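PDB 4TXG: chitinase from Chromobacterium violaceum, which probably binds chitin and hydrolyses the glycosidic bonds of the polysaccharide. Local coordinates for residues A655-G660 and T687-G692; H768-V771 and K776-A779; Q745-G748 and S752-L755; A705-Q710 and N735-K740. All coordinates share one frame; numbering follows the deposited sequence.

Interaction 1 of 4, residues A655-G660 and T687-G692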
ATOM      1  N   ALA A 655      30.373  12.614 -11.202  1.00 14.78           N
ATOM      2  CA  ALA A 655      31.278  11.932 -10.287  1.00 12.91           C
ATOM      3  C   ALA A 655      30.591  11.675  -8.952  1.00 13.30           C
ATOM      4  O   ALA A 655      29.612  12.335  -8.601  1.00 11.71           O
ATOM      5  CB  ALA A 655      32.548  12.746 -10.083  1.00 14.53           C
ATOM      6  N   ALA A 656      31.113  10.715  -8.199  1.00 13.80           N
ATOM      7  CA  ALA A 656      30.518  10.381  -6.917  1.00 12.17           C
ATOM      8  C   ALA A 656      31.555  10.391  -5.806  1.00 10.79           C
ATOM      9  O   ALA A 656      32.756  10.420  -6.062  1.00 13.97           O
ATOM     10  CB  ALA A 656      29.835   9.020  -6.985  1.00 13.74           C
ATOM     11  N   ILE A 657      31.077  10.384  -4.566  1.00 10.39           N
ATOM     12  CA  ILE A 657      31.961  10.236  -3.408  1.00 11.19           C
ATOM     13  C   ILE A 657      31.262   9.303  -2.430  1.00 10.24           C
ATOM     14  O   ILE A 657      30.033   9.299  -2.354  1.00 11.21           O
ATOM     15  CB  ILE A 657      32.292  11.607  -2.755  1.00 11.20           C
ATOM     16  CG1 ILE A 657      33.356  11.451  -1.658  1.00 12.34           C
ATOM     17  CG2 ILE A 657      31.021  12.286  -2.242  1.00 11.15           C
ATOM     18  CD1 ILE A 657      33.867  12.773  -1.089  1.00 15.82           C
ATOM     19  N   ASP A 658      32.019   8.493  -1.694  1.00 10.69           N
ATOM     20  CA  ASP A 658      31.385   7.552  -0.771  1.00 11.78           C
ATOM     21  C   ASP A 658      31.129   8.195   0.586  1.00 12.81           C
ATOM     22  O   ASP A 658      31.914   8.039   1.522  1.00 14.56           O
ATOM     23  CB  ASP A 658      32.233   6.295  -0.593  1.00 11.90           C
ATOM     24  CG  ASP A 658      31.424   5.120  -0.086  1.00 18.88           C
ATOM     25  OD1 ASP A 658      30.263   5.322   0.349  1.00 16.41           O
ATOM     26  OD2 ASP A 658      31.954   3.989  -0.122  1.00 23.37           O
ATOM     27  N   VAL A 659      30.034   8.940   0.659  1.00  9.87           N
ATOM     28  CA  VAL A 659      29.562   9.522   1.905  1.00 10.98           C
ATOM     29  C   VAL A 659      28.197   8.905   2.171  1.00 10.45           C
ATOM     30  O   VAL A 659      27.359   8.827   1.267  1.00 12.05           O
ATOM     31  CB  VAL A 659      29.477  11.059   1.823  1.00 11.34           C
ATOM     32  CG1 VAL A 659      28.830  11.642   3.077  1.00  9.47           C
ATOM     33  CG2 VAL A 659      30.878  11.635   1.627  1.00 12.23           C
ATOM     34  N   GLY A 660      27.994   8.430   3.393  1.00 10.84           N
ATOM     35  CA  GLY A 660      26.752   7.770   3.754  1.00 11.92           C
ATOM     36  C   GLY A 660      25.862   8.656   4.602  1.00 11.27           C
ATOM     37  O   GLY A 660      26.352   9.446   5.411  1.00 12.48           O
ATOM     38  N   THR A 687      39.500  11.210   1.857  1.00 22.54           N
ATOM     39  CA  THR A 687      39.726  12.655   1.908  1.00 23.65           C
ATOM     40  C   THR A 687      39.064  13.283   3.126  1.00 19.73           C
ATOM     41  O   THR A 687      38.007  12.837   3.561  1.00 21.27           O
ATOM     42  CB  THR A 687      39.163  13.379   0.668  1.00 30.31           C
ATOM     43  OG1 THR A 687      37.741  13.494   0.786  1.00 38.46           O
ATOM     44  CG2 THR A 687      39.481  12.634  -0.589  1.00 29.54           C
ATOM     45  N   THR A 688      39.681  14.328   3.664  1.00 15.72           N
ATOM     46  CA  THR A 688      39.033  15.133   4.690  1.00 14.75           C
ATOM     47  C   THR A 688      38.020  16.058   4.014  1.00 12.66           C
ATOM     48  O   THR A 688      38.359  16.737   3.052  1.00 15.91           O
ATOM     49  CB  THR A 688      40.055  15.978   5.484  1.00 17.99           C
ATOM     50  OG1 THR A 688      41.049  15.124   6.057  1.00 20.51           O
ATOM     51  CG2 THR A 688      39.366  16.760   6.591  1.00 18.59           C
ATOM     52  N   LEU A 689      36.782  16.074   4.491  1.00 12.42           N
ATOM     53  CA  LEU A 689      35.823  17.055   3.997  1.00 11.61           C
ATOM     54  C   LEU A 689      36.003  18.336   4.793  1.00 13.53           C
ATOM     55  O   LEU A 689      35.808  18.340   6.008  1.00 12.84           O
ATOM     56  CB  LEU A 689      34.389  16.545   4.124  1.00 11.06           C
ATOM     57  CG  LEU A 689      34.105  15.150   3.571  1.00 10.86           C
ATOM     58  CD1 LEU A 689      32.640  14.780   3.812  1.00 10.34           C
ATOM     59  CD2 LEU A 689      34.443  15.073   2.091  1.00 16.55           C
ATOM     60  N   PRO A 690      36.394  19.427   4.118  1.00 12.10           N
ATOM     61  CA  PRO A 690      36.668  20.684   4.819  1.00 15.47           C
ATOM     62  C   PRO A 690      35.397  21.316   5.360  1.00 13.36           C
ATOM     63  O   PRO A 690      34.310  21.039   4.850  1.00 12.00           O
ATOM     64  CB  PRO A 690      37.275  21.580   3.731  1.00 19.20           C
ATOM     65  CG  PRO A 690      37.575  20.695   2.581  1.00 20.50           C
ATOM     66  CD  PRO A 690      36.656  19.526   2.675  1.00 12.78           C
ATOM     67  N   GLY A 691      35.535  22.182   6.359  1.00 16.27           N
ATOM     68  CA  GLY A 691      34.405  22.973   6.809  1.00 17.69           C
ATOM     69  C   GLY A 691      33.827  23.734   5.631  1.00 15.70           C
ATOM     70  O   GLY A 691      34.559  24.127   4.725  1.00 14.30           O
ATOM     71  N   GLY A 692      32.512  23.920   5.620  1.00 14.01           N
ATOM     72  CA  GLY A 692      31.870  24.557   4.489  1.00 15.26           C
ATOM     73  C   GLY A 692      31.384  23.579   3.429  1.00 12.21           C
ATOM     74  O   GLY A 692      30.636  23.968   2.531  1.00 13.49           O
TER

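Interaction 2 of 4, residues H768-V771 and K776-A779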
ATOM      1  N   HIS A 768      18.460  11.277  -3.199  1.00  8.82           N
ATOM      2  CA  HIS A 768      19.079  12.214  -4.146  1.00 10.88           C
ATOM      3  C   HIS A 768      20.072  13.138  -3.449  1.00 10.64           C
ATOM      4  O   HIS A 768      19.994  14.370  -3.541  1.00  9.53           O
ATOM      5  CB  HIS A 768      18.005  13.012  -4.880  1.00 12.27           C
ATOM      6  CG  HIS A 768      16.937  12.155  -5.479  1.00 13.83           C
ATOM      7  ND1 HIS A 768      15.634  12.576  -5.630  1.00 14.01           N
ATOM      8  CD2 HIS A 768      16.972  10.876  -5.938  1.00 14.93           C
ATOM      9  CE1 HIS A 768      14.916  11.610  -6.174  1.00 14.89           C
ATOM     10  NE2 HIS A 768      15.707  10.565  -6.370  1.00 13.54           N
ATOM     11  N   TYR A 769      21.029  12.511  -2.773  1.00  9.51           N
ATOM     12  CA  TYR A 769      22.061  13.226  -2.032  1.00  7.77           C
ATOM     13  C   TYR A 769      23.140  13.793  -2.937  1.00 11.88           C
ATOM     14  O   TYR A 769      23.544  13.158  -3.915  1.00 12.58           O
ATOM     15  CB  TYR A 769      22.718  12.294  -1.004  1.00  7.71           C
ATOM     16  CG  TYR A 769      21.796  11.839   0.103  1.00 11.52           C
ATOM     17  CD1 TYR A 769      21.027  10.686  -0.035  1.00 11.50           C
ATOM     18  CD2 TYR A 769      21.716  12.550   1.293  1.00 12.19           C
ATOM     19  CE1 TYR A 769      20.183  10.272   0.983  1.00 11.77           C
ATOM     20  CE2 TYR A 769      20.877  12.148   2.305  1.00 14.58           C
ATOM     21  CZ  TYR A 769      20.117  11.004   2.147  1.00 14.90           C
ATOM     22  OH  TYR A 769      19.284  10.599   3.165  1.00 16.54           O
ATOM     23  N   THR A 770      23.616  14.989  -2.610  1.00 10.44           N
ATOM     24  CA  THR A 770      24.845  15.479  -3.232  1.00  9.07           C
ATOM     25  C   THR A 770      25.795  16.024  -2.187  1.00 10.03           C
ATOM     26  O   THR A 770      25.381  16.479  -1.112  1.00 10.01           O
ATOM     27  CB  THR A 770      24.590  16.585  -4.283  1.00 10.28           C
ATOM     28  OG1 THR A 770      23.843  17.659  -3.699  1.00 11.58           O
ATOM     29  CG2 THR A 770      23.843  16.031  -5.492  1.00 12.04           C
ATOM     30  N   VAL A 771      27.080  15.977  -2.517  1.00 10.32           N
ATOM     31  CA  VAL A 771      28.115  16.540  -1.665  1.00 10.29           C
ATOM     32  C   VAL A 771      28.825  17.638  -2.443  1.00 14.30           C
ATOM     33  O   VAL A 771      29.373  17.383  -3.519  1.00 13.06           O
ATOM     34  CB  VAL A 771      29.119  15.464  -1.205  1.00  9.44           C
ATOM     35  CG1 VAL A 771      30.227  16.094  -0.350  1.00 10.61           C
ATOM     36  CG2 VAL A 771      28.391  14.362  -0.430  1.00  9.08           C
ATOM     37  N   LYS A 776      32.971  21.570  -6.543  1.00 20.42           N
ATOM     38  CA  LYS A 776      32.397  20.544  -7.409  1.00 22.93           C
ATOM     39  C   LYS A 776      31.291  19.784  -6.676  1.00 19.83           C
ATOM     40  O   LYS A 776      31.355  19.607  -5.458  1.00 19.59           O
ATOM     41  CB  LYS A 776      33.488  19.580  -7.893  1.00 31.18           C
ATOM     42  CG  LYS A 776      32.986  18.427  -8.754  1.00 42.54           C
ATOM     43  CD  LYS A 776      33.836  18.245 -10.005  1.00 53.95           C
ATOM     44  CE  LYS A 776      35.251  17.786  -9.674  1.00 59.84           C
ATOM     45  NZ  LYS A 776      35.341  16.311  -9.480  1.00 60.41           N
ATOM     46  N   THR A 777      30.279  19.342  -7.416  1.00 14.27           N
ATOM     47  CA  THR A 777      29.151  18.649  -6.806  1.00 12.41           C
ATOM     48  C   THR A 777      29.173  17.162  -7.166  1.00 14.47           C
ATOM     49  O   THR A 777      29.207  16.794  -8.341  1.00 18.94           O
ATOM     50  CB  THR A 777      27.807  19.281  -7.233  1.00 18.78           C
ATOM     51  OG1 THR A 777      27.774  20.650  -6.808  1.00 19.81           O
ATOM     52  CG2 THR A 777      26.637  18.542  -6.597  1.00 17.15           C
ATOM     53  N   TYR A 778      29.158  16.318  -6.138  1.00 10.55           N
ATOM     54  CA  TYR A 778      29.260  14.870  -6.301  1.00 10.20           C
ATOM     55  C   TYR A 778      27.958  14.189  -5.921  1.00 11.93           C
ATOM     56  O   TYR A 778      27.290  14.626  -5.000  1.00 12.91           O
ATOM     57  CB  TYR A 778      30.382  14.304  -5.420  1.00 10.31           C
ATOM     58  CG  TYR A 778      31.760  14.820  -5.772  1.00 15.24           C
ATOM     59  CD1 TYR A 778      32.244  16.003  -5.220  1.00 13.88           C
ATOM     60  CD2 TYR A 778      32.569  14.130  -6.667  1.00 17.76           C
ATOM     61  CE1 TYR A 778      33.512  16.481  -5.550  1.00 14.78           C
ATOM     62  CE2 TYR A 778      33.836  14.598  -6.998  1.00 18.40           C
ATOM     63  CZ  TYR A 778      34.298  15.773  -6.435  1.00 18.45           C
ATOM     64  OH  TYR A 778      35.556  16.240  -6.768  1.00 17.16           O
ATOM     65  N   ALA A 779      27.611  13.115  -6.621  1.00 11.51           N
ATOM     66  CA  ALA A 779      26.580  12.213  -6.123  1.00  9.36           C
ATOM     67  C   ALA A 779      27.231  11.331  -5.063  1.00  9.65           C
ATOM     68  O   ALA A 779      28.441  11.418  -4.847  1.00 11.06           O
ATOM     69  CB  ALA A 779      25.994  11.376  -7.245  1.00 12.82           C
TER

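Interaction 3 of 4, residues Q745-G748 and S752-L755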
ATOM      1  N   GLN A 745      34.690  23.280  10.983  1.00 13.39           N
ATOM      2  CA  GLN A 745      34.579  21.871  11.323  1.00 13.11           C
ATOM      3  C   GLN A 745      34.713  20.954  10.109  1.00 16.38           C
ATOM      4  O   GLN A 745      33.878  20.976   9.208  1.00 16.38           O
ATOM      5  CB  GLN A 745      33.249  21.609  12.029  1.00 12.82           C
ATOM      6  CG  GLN A 745      33.087  20.160  12.491  1.00 13.90           C
ATOM      7  CD  GLN A 745      31.811  19.937  13.271  1.00 15.56           C
ATOM      8  OE1 GLN A 745      31.117  20.888  13.632  1.00 17.41           O
ATOM      9  NE2 GLN A 745      31.501  18.675  13.548  1.00 12.20           N
ATOM     10  N   SER A 746      35.763  20.140  10.104  1.00 12.87           N
ATOM     11  CA  SER A 746      35.979  19.182   9.029  1.00 12.57           C
ATOM     12  C   SER A 746      35.386  17.826   9.390  1.00 16.42           C
ATOM     13  O   SER A 746      35.041  17.579  10.553  1.00 16.56           O
ATOM     14  CB  SER A 746      37.473  19.044   8.735  1.00 13.04           C
ATOM     15  OG  SER A 746      38.192  18.655   9.904  1.00 17.36           O
ATOM     16  N   LEU A 747      35.258  16.953   8.392  1.00 12.43           N
ATOM     17  CA  LEU A 747      34.851  15.575   8.636  1.00 12.92           C
ATOM     18  C   LEU A 747      35.931  14.668   8.077  1.00 15.05           C
ATOM     19  O   LEU A 747      36.083  14.563   6.857  1.00 15.53           O
ATOM     20  CB  LEU A 747      33.506  15.261   7.985  1.00 11.10           C
ATOM     21  CG  LEU A 747      32.977  13.858   8.301  1.00 15.16           C
ATOM     22  CD1 LEU A 747      32.798  13.701   9.799  1.00 17.10           C
ATOM     23  CD2 LEU A 747      31.666  13.585   7.566  1.00 10.35           C
ATOM     24  N   GLY A 748      36.687  14.031   8.965  1.00 15.76           N
ATOM     25  CA  GLY A 748      37.847  13.252   8.558  1.00 16.71           C
ATOM     26  C   GLY A 748      37.494  11.961   7.850  1.00 14.40           C
ATOM     27  O   GLY A 748      36.373  11.467   7.963  1.00 12.75           O
ATOM     28  N   SER A 752      32.488  10.035  11.414  1.00 16.38           N
ATOM     29  CA  SER A 752      31.078  10.416  11.331  1.00 16.82           C
ATOM     30  C   SER A 752      30.777  11.705  12.081  1.00 17.33           C
ATOM     31  O   SER A 752      31.512  12.107  12.992  1.00 17.05           O
ATOM     32  CB  SER A 752      30.179   9.303  11.881  1.00 20.54           C
ATOM     33  OG  SER A 752      30.500   8.046  11.310  1.00 29.83           O
ATOM     34  N   VAL A 753      29.687  12.355  11.689  1.00 13.81           N
ATOM     35  CA  VAL A 753      29.148  13.473  12.447  1.00 15.46           C
ATOM     36  C   VAL A 753      27.635  13.287  12.515  1.00 16.27           C
ATOM     37  O   VAL A 753      27.041  12.739  11.596  1.00 13.14           O
ATOM     38  CB  VAL A 753      29.519  14.840  11.818  1.00 18.73           C
ATOM     39  CG1 VAL A 753      28.900  15.002  10.442  1.00 19.46           C
ATOM     40  CG2 VAL A 753      29.120  15.984  12.740  1.00 23.80           C
ATOM     41  N   THR A 754      27.020  13.700  13.617  1.00 16.34           N
ATOM     42  CA  THR A 754      25.574  13.578  13.750  1.00 14.81           C
ATOM     43  C   THR A 754      24.933  14.922  14.058  1.00 18.86           C
ATOM     44  O   THR A 754      25.556  15.806  14.656  1.00 17.17           O
ATOM     45  CB  THR A 754      25.185  12.600  14.860  1.00 19.89           C
ATOM     46  OG1 THR A 754      25.708  13.083  16.106  1.00 24.42           O
ATOM     47  CG2 THR A 754      25.737  11.212  14.584  1.00 14.98           C
ATOM     48  N   LEU A 755      23.681  15.071  13.647  1.00 16.10           N
ATOM     49  CA  LEU A 755      22.901  16.244  14.006  1.00 17.21           C
ATOM     50  C   LEU A 755      21.449  15.846  14.182  1.00 16.80           C
ATOM     51  O   LEU A 755      20.959  14.943  13.504  1.00 13.60           O
ATOM     52  CB  LEU A 755      23.022  17.346  12.953  1.00 19.04           C
ATOM     53  CG  LEU A 755      22.751  16.984  11.496  1.00 25.04           C
ATOM     54  CD1 LEU A 755      22.153  18.184  10.776  1.00 29.78           C
ATOM     55  CD2 LEU A 755      24.033  16.544  10.812  1.00 25.40           C
TER

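Interaction 4 of 4, residues A705-Q710 and N735-K740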
ATOM      1  N   ALA A 705       7.640  22.339   4.462  1.00  9.50           N
ATOM      2  CA  ALA A 705       8.984  22.757   4.074  1.00 11.47           C
ATOM      3  C   ALA A 705       9.650  23.614   5.150  1.00 17.27           C
ATOM      4  O   ALA A 705      10.319  24.599   4.844  1.00 26.47           O
ATOM      5  CB  ALA A 705       8.931  23.516   2.747  1.00 13.13           C
ATOM      6  N   ASN A 706       9.472  23.231   6.411  1.00 12.81           N
ATOM      7  CA  ASN A 706      10.091  23.954   7.514  1.00 11.40           C
ATOM      8  C   ASN A 706      11.054  23.074   8.313  1.00 11.39           C
ATOM      9  O   ASN A 706      11.367  23.367   9.475  1.00 12.85           O
ATOM     10  CB  ASN A 706       9.020  24.537   8.434  1.00 13.16           C
ATOM     11  CG  ASN A 706       8.062  23.481   8.968  1.00 12.07           C
ATOM     12  OD1 ASN A 706       8.257  22.288   8.765  1.00 12.68           O
ATOM     13  ND2 ASN A 706       7.023  23.931   9.655  1.00 15.89           N
ATOM     14  N   ILE A 707      11.530  22.010   7.680  1.00 13.68           N
ATOM     15  CA  ILE A 707      12.488  21.109   8.305  1.00 13.29           C
ATOM     16  C   ILE A 707      13.724  21.887   8.769  1.00 13.90           C
ATOM     17  O   ILE A 707      14.186  22.806   8.097  1.00 13.93           O
ATOM     18  CB  ILE A 707      12.880  19.978   7.333  1.00 20.02           C
ATOM     19  CG1 ILE A 707      13.916  19.039   7.955  1.00 19.44           C
ATOM     20  CG2 ILE A 707      13.392  20.556   6.028  1.00 24.93           C
ATOM     21  CD1 ILE A 707      14.002  17.692   7.238  1.00 21.93           C
ATOM     22  N   ALA A 708      14.227  21.550   9.948  1.00 11.20           N
ATOM     23  CA  ALA A 708      15.342  22.284  10.527  1.00  9.75           C
ATOM     24  C   ALA A 708      16.209  21.336  11.339  1.00 11.23           C
ATOM     25  O   ALA A 708      15.878  20.154  11.473  1.00 15.92           O
ATOM     26  CB  ALA A 708      14.834  23.423  11.391  1.00 14.53           C
ATOM     27  N   ASP A 709      17.322  21.824  11.873  1.00 12.32           N
ATOM     28  CA  ASP A 709      18.085  20.983  12.785  1.00 13.02           C
ATOM     29  C   ASP A 709      18.145  21.636  14.162  1.00 22.73           C
ATOM     30  O   ASP A 709      17.943  22.846  14.296  1.00 23.18           O
ATOM     31  CB  ASP A 709      19.494  20.685  12.238  1.00 15.48           C
ATOM     32  CG  ASP A 709      20.452  21.854  12.377  1.00 22.59           C
ATOM     33  OD1 ASP A 709      20.483  22.710  11.472  1.00 21.73           O
ATOM     34  OD2 ASP A 709      21.203  21.900  13.378  1.00 28.53           O
ATOM     35  N   GLN A 710      18.387  20.818  15.183  1.00 21.38           N
ATOM     36  CA  GLN A 710      18.416  21.279  16.570  1.00 26.26           C
ATOM     37  C   GLN A 710      19.830  21.371  17.114  1.00 29.20           C
ATOM     38  O   GLN A 710      20.024  21.490  18.325  1.00 35.47           O
ATOM     39  CB  GLN A 710      17.614  20.338  17.469  1.00 32.74           C
ATOM     40  CG  GLN A 710      16.122  20.424  17.326  1.00 41.28           C
ATOM     41  CD  GLN A 710      15.419  19.311  18.083  1.00 48.15           C
ATOM     42  OE1 GLN A 710      15.896  18.174  18.126  1.00 47.79           O
ATOM     43  NE2 GLN A 710      14.269  19.628  18.672  1.00 49.56           N
ATOM     44  N   ASN A 735      11.131  18.957  -1.417  1.00  7.41           N
ATOM     45  CA  ASN A 735      11.776  20.142  -0.888  1.00  8.87           C
ATOM     46  C   ASN A 735      13.256  19.821  -0.727  1.00 10.40           C
ATOM     47  O   ASN A 735      13.615  18.962   0.081  1.00 10.82           O
ATOM     48  CB  ASN A 735      11.158  20.539   0.452  1.00  8.13           C
ATOM     49  CG  ASN A 735       9.697  20.897   0.329  1.00 10.49           C
ATOM     50  OD1 ASN A 735       9.313  21.651  -0.560  1.00 11.85           O
ATOM     51  ND2 ASN A 735       8.872  20.348   1.217  1.00 11.38           N
ATOM     52  N   ARG A 736      14.116  20.477  -1.493  1.00  9.92           N
ATOM     53  CA  ARG A 736      15.534  20.163  -1.376  1.00 10.29           C
ATOM     54  C   ARG A 736      16.136  20.907  -0.196  1.00  9.98           C
ATOM     55  O   ARG A 736      15.943  22.108  -0.036  1.00 10.08           O
ATOM     56  CB  ARG A 736      16.293  20.488  -2.659  1.00 11.26           C
ATOM     57  CG  ARG A 736      17.702  19.890  -2.650  1.00  9.71           C
ATOM     58  CD  ARG A 736      18.272  19.685  -4.048  1.00 11.43           C
ATOM     59  NE  ARG A 736      19.549  18.973  -3.968  1.00 10.06           N
ATOM     60  CZ  ARG A 736      19.662  17.649  -3.905  1.00 11.25           C
ATOM     61  NH1 ARG A 736      18.578  16.871  -3.916  1.00  8.52           N
ATOM     62  NH2 ARG A 736      20.867  17.100  -3.828  1.00 10.90           N
ATOM     63  N   VAL A 737      16.870  20.165   0.624  1.00  7.84           N
ATOM     64  CA  VAL A 737      17.426  20.659   1.879  1.00  9.60           C
ATOM     65  C   VAL A 737      18.937  20.805   1.745  1.00 12.13           C
ATOM     66  O   VAL A 737      19.561  20.039   1.019  1.00 11.56           O
ATOM     67  CB  VAL A 737      17.072  19.689   3.026  1.00 16.26           C
ATOM     68  CG1 VAL A 737      17.951  19.903   4.248  1.00 19.74           C
ATOM     69  CG2 VAL A 737      15.597  19.821   3.365  1.00 18.94           C
ATOM     70  N   SER A 738      19.509  21.805   2.409  1.00  9.79           N
ATOM     71  CA  SER A 738      20.956  21.973   2.463  1.00 11.20           C
ATOM     72  C   SER A 738      21.422  22.061   3.907  1.00 13.16           C
ATOM     73  O   SER A 738      20.821  22.753   4.727  1.00 12.33           O
ATOM     74  CB  SER A 738      21.387  23.227   1.705  1.00 15.36           C
ATOM     75  OG  SER A 738      22.726  23.590   2.017  1.00 18.51           O
ATOM     76  N   VAL A 739      22.498  21.354   4.217  1.00 12.45           N
ATOM     77  CA  VAL A 739      23.187  21.586   5.476  1.00 13.94           C
ATOM     78  C   VAL A 739      24.684  21.555   5.192  1.00 12.16           C
ATOM     79  O   VAL A 739      25.157  20.742   4.404  1.00 13.59           O
ATOM     80  CB  VAL A 739      22.799  20.555   6.556  1.00 16.55           C
ATOM     81  CG1 VAL A 739      23.174  19.136   6.116  1.00 14.33           C
ATOM     82  CG2 VAL A 739      23.446  20.921   7.909  1.00 20.68           C
ATOM     83  N   LYS A 740      25.422  22.475   5.803  1.00 14.32           N
ATOM     84  CA  LYS A 740      26.859  22.562   5.593  1.00 13.42           C
ATOM     85  C   LYS A 740      27.616  22.207   6.864  1.00 11.20           C
ATOM     86  O   LYS A 740      27.160  22.516   7.968  1.00 11.44           O
ATOM     87  CB  LYS A 740      27.263  23.976   5.161  1.00 15.87           C
ATOM     88  CG  LYS A 740      26.632  24.451   3.879  1.00 15.32           C
ATOM     89  CD  LYS A 740      27.151  25.827   3.498  1.00 21.08           C
ATOM     90  CE  LYS A 740      26.470  26.328   2.233  1.00 28.92           C
ATOM     91  NZ  LYS A 740      26.949  27.677   1.831  1.00 35.63           N
TER

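Interaction 1 of 4, residues A655-G660 and T687-G692
Thr687 meets Ile657 at the loose end of this contact, Thr687 OG1 lying 4.4 Å from Ile657 CD1. The hydroxyl has its polar partner elsewhere, in Ser685 OG, two residues earlier in the same loop, and its approach to the isoleucine methyl is a distant, apolar one. The backbone O of Thr687 is bound by Asn683 ND2, a tie to the end of strand 678-683.

Two residues on, Leu689 does most of the touching, one branch for each hydrophobic partner. Its CG stands beside the backbone N (chi1 -50°), and the fork beyond it faces segment 655-660. Leu689 CD2 comes within 4.0 Å of Ile657 CD1, the two side chains running alongside with opposite headings. Leu689 CD1 takes the other side of the fork and reaches 4.2 Å from Val659 CG2. Ile657 can meet the leucine, although Ile657 CA and Leu689 CA are 10.8 Å apart, because its side chain runs out fully extended (chi1 -173°, chi2 173°). After Leu689, Pro690 carries the loop away and packs on Leu773.

Ile657 and Val659 both point inward although they belong to different sheets: strand 656-657 pairs with 776-780, strand 659-664 with 678-683. Between them Asp658 sits at the centre of an inverse gamma turn, its carboxylate in a salt bridge with Arg684. The chain thus passes from one layer of a beta sandwich to the other, and the loop leaves Leu689 beside the crossing.

Three branched aliphatic groups at van der Waals distance, buried and with no polar bond between the segments, imply cohesion by shape and exclusion of water, with little directional preference.

Interaction 2 of 4, residues H768-V771 and K776-A779
Tyr778 lies against the backbone of Val771 from its first side-chain atom onward. Tyr778 CB is 3.8 Å from Val771 O, and the ring, with CG beside the backbone N (chi1 -63°), swings so that Tyr778 CD1 passes 3.6 Å from that same oxygen. The carbonyl O therefore meets the ring at its edge, in its plane. Ile657 packs near CB, Ala655 against the CD2 edge, and Leu790 also touches the side chain. At the tip Tyr778 OH is held by Lys776 NZ at 2.7 Å, a bond made within one strand between residues two apart.

Val771 O is not spent on the ring alone. It accepts the backbone hydrogen bond of Tyr778 N, from a donor tilted 26° out of the carbonyl plane, and the return bond from Val771 N to Tyr778 O spans 2.8 Å and is nearly straight at 163°. This hydrogen-bonded antiparallel pair belongs to the beta hairpin of strands 767-773 and 776-780, which runs through the larger sheet of the C-terminal beta sandwich. Val771 and Tyr778 share the buried face, where Val771 also packs on Phe695 and Ile657.

On the face of Thr770 and Ala779 the contact is lighter. Thr770 CA comes 3.1 Å from Tyr778 O in a CA-H...O contact, and the same carbonyl also lies close to Thr770 CB. Thr777 reaches back diagonally: Thr777 CG2, set anti to the backbone N, touches Thr770 CB at 3.7 Å, the two threonine side chains crossing at a slant. The hydroxyl of Thr770 is turned to another strand, where Arg736 NH2 binds OG1.

Interaction 3 of 4, residues Q745-G748 and S752-L755
Leu747 and Val753 meet where the chain, having crossed between the two sheets of a beta sandwich, folds back to start strand 752-758. Segment 745-748 is the irregular part of that crossover. It touches the start of strand 752-758 through side chains, while its backbone is tied to Leu689 and to Asn683 and makes no bond to segment 752-755.

Leucine supplies the central contact. Its CG is anti to the backbone N (chi1 -175°), which carries the side chain away from the loop, and the second torsion of 60° then swings CD1 over the strand. Leu747 CD1 lies 4.0 Å from Val753 CB, with Val753 CG1 little farther. The valine takes part with its whole branched end: CG1 stands between its backbone N and carbonyl carbon (chi1 64°), turned to the leucine, while CG2, anti to the backbone N, is left to face Gln745.

Gln745 reaches it by stretching out. With CG anti to the backbone N and the chain extended beyond, the terminal amide arrives at Val753 CG2, with Gln745 NE2 3.7 Å away, and the two side chains pass at a slant. This is contact of an amide with a methyl, without a polar bond, and a bound cesium ion lies about 5 Å from the glutamine side chain. Val753 packs on Ile681 of the adjoining strand as well.

Asn683 ND2 holds the backbone O of Leu747, and Leu747 CD1 sits squarely above the flat peptide joining Ser752 to Val753, 3.6 Å from Ser752 C and 3.8 Å from Ser752 O.

Interaction 4 of 4, residues A705-Q710 and N735-K740
Ala705 places its methyl on the flat side-chain amide of Asn735. Ala705 CB stands almost straight above the amide plane, 3.5 Å from Asn735 ND2 and 3.6 Å from Asn735 CG, so the alanine meets a face and not an edge. That amide is steadied from another direction: its OD1 accepts a hydrogen bond from His722 N and a weak one from Gly721 N.

Asn706 turns away from the strand, and its ND2 binds Gln432 O, a link from this domain to the part of the chain that belongs to the family 18 hydrolase. Ile707 then points back in. Ile707 CG2 meets Val737 CG2 methyl to methyl at 3.5 Å, a close approach, with the two side chains at about a right angle. With CG1 anti to the backbone N (chi1 178°), CG2 stands between the backbone N and the carbonyl carbon, and this branch meets the valine. Both residues also pack on Leu715 and Val717.

Beyond Ala708, which faces away, Asp709 turns its carboxylate to backbone N atoms: OD1 takes Leu715 N, and OD2 takes Ser711 N and Phe713 N, tying down the loop that leads to strand 716-719.

The contact bridges the two layers of the beta sandwich. Ala705 and Ile707 lie in the loop leading into strand 708-709, an outermost strand of the smaller sheet, next to 752-758, whereas strand 734-740 lies in the larger sheet between 694-700 and the outermost strand 716-719.

In the fold
All four contacts lie in the C-terminal beta sandwich, on one side of the centre of the chain. By opening residue they run 1, 4, 3, 2. Interaction 4 packs one sheet against the other, and interaction 1, about 19 Å away between centres, sits where 655-660 passes between them. Interaction 2, centred about 9 Å from the centre of interaction 1, joins neighbouring strands of the larger sheet and continues into strand 656-657 through Ile657 N to Ala779 O (2.8 Å). Interaction 3, about 10 Å from interaction 1 between centres, is coupled to it by Leu689 O and Leu747 N, and meets interaction 4 where Leu755 touches Asp709 and Val739. Arg736 reaches from 735-740 to His768 and Thr770. Pairing and packing thus combine into one compact domain.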